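Local coordinates for protein aldose-aldose oxidoreductase (Caulobacter crescentus, PDB 5A04) that probably oxidises one aldose while reducing another, a bound nicotinamide cofactor (NADPH in this crystal) carrying the hydride between them, at residues T81-S84 / L85-P88; T109-D112 / C113-M116. One frame throughout, in Å; residues are numbered along the deposited sequence.

Interaction 1 of 2, residues T81-S84 / L85-P88; sequences TPNS and LHRP. With NDP (NADPH dihydro-nicotinamide-adenine-dinucleotide phosphate), chain G.
H86 NE2 donates to T81 O at 2.9 Å, and the imidazole of the incoming helix is thereby tied back to the start of segment 81-84. The bond is bent, 134° at the hydrogen, and the nitrogen lies above the carbonyl plane rather than on a lone pair. NE2 also makes a weak bond to the ribose hydroxyl O3D of NADPH, which lies at the edge of the ring. O3D of NADPH is also 2.9 Å from N83 OD1 and close to T81 O, so three polar groups of the turn surround this hydroxyl. The other ring nitrogen, ND1, bonds to M106 O; with both nitrogens engaged, the rotation of the imidazole is fixed. A lysine in place of H86 would probably lose this hold, leaving T81 O and M106 O without their ring N-H donors and N83 CA without the flat ring it packs on.

Behind these bonds the chain turns. P82 O is gripped from opposite faces of its plane by T81 OG1 and by L85 N (3.0 Å), while N83 O receives H86 N and a water that bridges to R87 N. N83 CA sits over the centre of the imidazole of H86, 3.8 Å from its centroid, a CH-pi contact. With its chi1 of 64°, T81 turns OG1 inward, 3.3 Å from L85 CB. Around the adenosine half of the cofactor, P82 CG meets the adenine and P82 CD the ribose O4B, and L85 CD1 approaches N7A at 3.1 Å. The segment is the loop that follows strand 76-79 of the Rossmann sheet and leads into helix 86-95, lining the NADPH pocket at the carboxyl end of that strand.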
# COMPACT_ATOMS: atom_id res chain seq x y z
N THR A 81 5.46 1.42 30.04
CA THR A 81 6.36 2.57 30.11
C THR A 81 6.88 2.94 28.72
O THR A 81 6.64 2.20 27.77
CB THR A 81 7.55 2.25 31.00
OG1 THR A 81 8.29 1.19 30.38
CG2 THR A 81 7.08 1.80 32.38
N PRO A 82 7.62 4.06 28.60
CA PRO A 82 8.37 4.27 27.34
C PRO A 82 9.22 3.05 26.98
O PRO A 82 9.61 2.27 27.85
CB PRO A 82 9.23 5.49 27.65
CG PRO A 82 8.38 6.27 28.63
CD PRO A 82 7.74 5.23 29.50
N ASN A 83 9.48 2.90 25.68
CA ASN A 83 10.05 1.69 25.13
C ASN A 83 11.38 1.31 25.74
O ASN A 83 11.63 0.15 26.02
CB ASN A 83 10.20 1.83 23.61
CG ASN A 83 8.89 2.15 22.93
OD1 ASN A 83 7.82 1.85 23.46
ND2 ASN A 83 8.96 2.76 21.75
N SER A 84 12.25 2.30 25.96
CA SER A 84 13.57 2.00 26.51
C SER A 84 13.55 1.47 27.95
O SER A 84 14.55 0.94 28.43
CB SER A 84 14.46 3.25 26.44
OG SER A 84 14.65 3.64 25.08
N LEU A 85 12.42 1.63 28.64
CA LEU A 85 12.29 1.13 30.01
C LEU A 85 11.68 -0.28 30.09
O LEU A 85 11.62 -0.87 31.18
CB LEU A 85 11.45 2.10 30.84
CG LEU A 85 12.01 3.53 30.92
CD1 LEU A 85 11.23 4.34 31.93
CD2 LEU A 85 13.45 3.51 31.26
N HIS A 86 11.22 -0.81 28.96
CA HIS A 86 10.61 -2.14 28.96
C HIS A 86 11.57 -3.20 29.50
O HIS A 86 11.19 -4.03 30.33
CB HIS A 86 10.16 -2.55 27.56
CG HIS A 86 8.99 -1.75 27.06
ND1 HIS A 86 8.46 -1.93 25.80
CD2 HIS A 86 8.26 -0.78 27.65
CE1 HIS A 86 7.44 -1.10 25.64
NE2 HIS A 86 7.30 -0.39 26.74
N ARG A 87 12.82 -3.16 29.05
CA ARG A 87 13.75 -4.19 29.46
C ARG A 87 14.04 -4.16 30.98
O ARG A 87 13.89 -5.18 31.63
CB ARG A 87 15.06 -4.11 28.67
CG ARG A 87 16.15 -5.02 29.28
CD ARG A 87 17.44 -5.07 28.48
NE ARG A 87 18.46 -5.83 29.22
CZ ARG A 87 19.69 -6.08 28.78
NH1 ARG A 87 20.07 -5.65 27.58
NH2 ARG A 87 20.54 -6.78 29.53
N PRO A 88 14.44 -3.00 31.54
CA PRO A 88 14.78 -3.09 32.97
C PRO A 88 13.59 -3.41 33.87
O PRO A 88 13.75 -4.15 34.83
CB PRO A 88 15.36 -1.70 33.29
CG PRO A 88 14.92 -0.81 32.17
CD PRO A 88 14.83 -1.70 30.97
PA NDP G . 2.51 7.84 28.34
O1A NDP G . 3.61 8.83 28.16
O2A NDP G . 1.08 8.30 28.20
O5B NDP G . 2.65 7.09 29.80
C5B NDP G . 3.97 6.66 29.97
C4B NDP G . 4.13 6.43 31.48
O4B NDP G . 5.32 5.70 31.76
C3B NDP G . 4.25 7.80 32.20
O3B NDP G . 2.99 8.32 32.50
C2B NDP G . 4.91 7.37 33.51
O2B NDP G . 4.06 6.84 34.35
C1B NDP G . 5.81 6.16 33.01
N9A NDP G . 7.22 6.53 32.88
C8A NDP G . 8.30 5.97 33.56
N7A NDP G . 9.48 6.55 33.25
C5A NDP G . 9.15 7.54 32.32
C6A NDP G . 9.93 8.47 31.61
N6A NDP G . 11.29 8.52 31.80
N1A NDP G . 9.36 9.36 30.73
C2A NDP G . 7.99 9.25 30.60
N3A NDP G . 7.13 8.42 31.19
C4A NDP G . 7.74 7.55 32.07
O3 NDP G . 2.89 6.73 27.16
PN NDP G . 1.69 5.74 26.69
O1N NDP G . 0.96 5.11 27.81
O2N NDP G . 1.04 6.18 25.39
O5D NDP G . 2.68 4.43 26.05
C5D NDP G . 3.38 3.73 27.04
C4D NDP G . 3.72 2.34 26.46
O4D NDP G . 2.48 1.71 26.00
C3D NDP G . 4.64 2.45 25.18
O3D NDP G . 5.53 1.32 25.12
C2D NDP G . 3.65 2.36 24.03
O2D NDP G . 4.22 1.76 22.88
C1D NDP G . 2.59 1.37 24.63
N1N NDP G . 1.27 1.62 24.05
C2N NDP G . 0.55 0.57 23.50
C3N NDP G . -0.69 0.81 22.97
C7N NDP G . -1.45 -0.29 22.39
O7N NDP G . -2.50 -0.11 21.75
N7N NDP G . -0.98 -1.60 22.55
C4N NDP G . -1.30 2.16 22.97
C5N NDP G . -0.45 3.21 23.54
C6N NDP G . 0.75 2.93 24.04
P2B NDP G . 4.23 7.23 36.02
O1X NDP G . 5.68 6.87 36.24
O2X NDP G . 3.91 8.70 35.96
O3X NDP G . 3.20 6.32 36.68
O HOH W 1 13.49 -1.78 26.66

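Interaction 2 of 2, residues T109-D112 / C113-M116; sequences TVAD and CEAM
T109 is the N-cap of helix 110-123: its OG1 accepts from D112 N at 3.0 Å, with 156° at the hydrogen, and so occupies a first-turn amide that has no preceding helical carbonyl to bond to. A chi1 of 67° swings the hydroxyl over that amide. The carbonyl of T109 is also used, taking C113 N at 3.1 Å, and from here the regular ladder runs on. V110 O accepts E114 N nearly along the C=O axis at 2.9 Å, followed by A115 N to A111 O and M116 N to D112 O, both 3.0 Å. V110 N finds its acceptor outside the helix, in the carboxylate of E325. The carboxylate of D112 has R87 as its partner, and its negative charge near the helix's amino end would be expected to suit the dipole.

Side chains follow the same spacing. E114 runs extended beyond CG, alongside the first turn, with CG 3.3 Å from V110 O and CD 3.9 Å from V110 CG1. M116 lays CG against D112 O, with SD 3.6 Å from D112 O; the bend at chi3 (69°) then sets the direction of CE. V110 and C113 pack on L318 of helix 314-333, A115 and M116 on helix 86-95; the turn thus opens the helical crossover between strands 99-102 and 127-129, packed against both those helices.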
# COMPACT_ATOMS: atom_id res chain seq x y z
N THR A 109 16.02 -3.13 20.90
CA THR A 109 16.91 -3.93 20.06
C THR A 109 16.66 -5.42 20.20
O THR A 109 16.04 -5.87 21.17
CB THR A 109 18.41 -3.69 20.41
OG1 THR A 109 18.67 -4.21 21.73
CG2 THR A 109 18.76 -2.22 20.39
N VAL A 110 17.20 -6.18 19.26
CA VAL A 110 17.17 -7.63 19.34
C VAL A 110 17.82 -8.11 20.63
O VAL A 110 17.24 -8.93 21.36
CB VAL A 110 17.87 -8.25 18.12
CG1 VAL A 110 18.11 -9.75 18.33
CG2 VAL A 110 17.03 -8.01 16.87
N ALA A 111 19.01 -7.59 20.93
CA ALA A 111 19.74 -8.00 22.14
C ALA A 111 18.92 -7.78 23.41
O ALA A 111 18.94 -8.60 24.32
CB ALA A 111 21.07 -7.25 22.23
N ASP A 112 18.22 -6.66 23.48
CA ASP A 112 17.43 -6.36 24.67
C ASP A 112 16.27 -7.34 24.80
O ASP A 112 15.95 -7.78 25.91
CB ASP A 112 16.91 -4.92 24.62
CG ASP A 112 18.00 -3.88 24.87
OD1 ASP A 112 19.03 -4.22 25.50
OD2 ASP A 112 17.81 -2.72 24.45
N CYS A 113 15.62 -7.66 23.68
CA CYS A 113 14.57 -8.68 23.69
C CYS A 113 15.12 -10.00 24.19
O CYS A 113 14.50 -10.68 25.00
CB CYS A 113 13.97 -8.88 22.30
SG CYS A 113 13.11 -7.44 21.64
N GLU A 114 16.29 -10.39 23.69
CA GLU A 114 16.89 -11.65 24.11
C GLU A 114 17.15 -11.67 25.61
O GLU A 114 16.93 -12.69 26.27
CB GLU A 114 18.19 -11.92 23.34
CG GLU A 114 17.97 -12.10 21.84
CD GLU A 114 19.27 -12.29 21.07
OE1 GLU A 114 20.25 -11.59 21.37
OE2 GLU A 114 19.30 -13.14 20.16
N ALA A 115 17.59 -10.54 26.15
CA ALA A 115 17.86 -10.44 27.58
C ALA A 115 16.58 -10.61 28.39
O ALA A 115 16.57 -11.26 29.43
CB ALA A 115 18.51 -9.11 27.90
N MET A 116 15.50 -10.02 27.89
CA MET A 116 14.22 -10.10 28.57
C MET A 116 13.71 -11.54 28.59
O MET A 116 13.24 -12.03 29.62
CB MET A 116 13.21 -9.17 27.90
CG MET A 116 13.54 -7.70 28.13
SD MET A 116 12.69 -6.64 26.93
CE MET A 116 10.98 -6.81 27.45

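In the fold
Along the chain, interaction 1 comes first, closing the turn between strand 76-79 and helix 86-95; interaction 2 follows, at the start of helix 110-123, after strand 99-102 has been laid beside strand 76-79. The two are in series, neither nested nor crossed, and both belong to the NAD-binding Rossmann part. The centres of the two interactions lie about 11 Å apart, and they meet where the two helices lie side by side: R87 NH1 forms a salt bridge of 2.7 Å with D112 OD1, the arginine's CZ rests on A115 CB, and M116 reaches the backbone of H86 and R87. Through this interface the cofactor-lining turn of 81-88 is joined to the next beta-alpha-beta crossover.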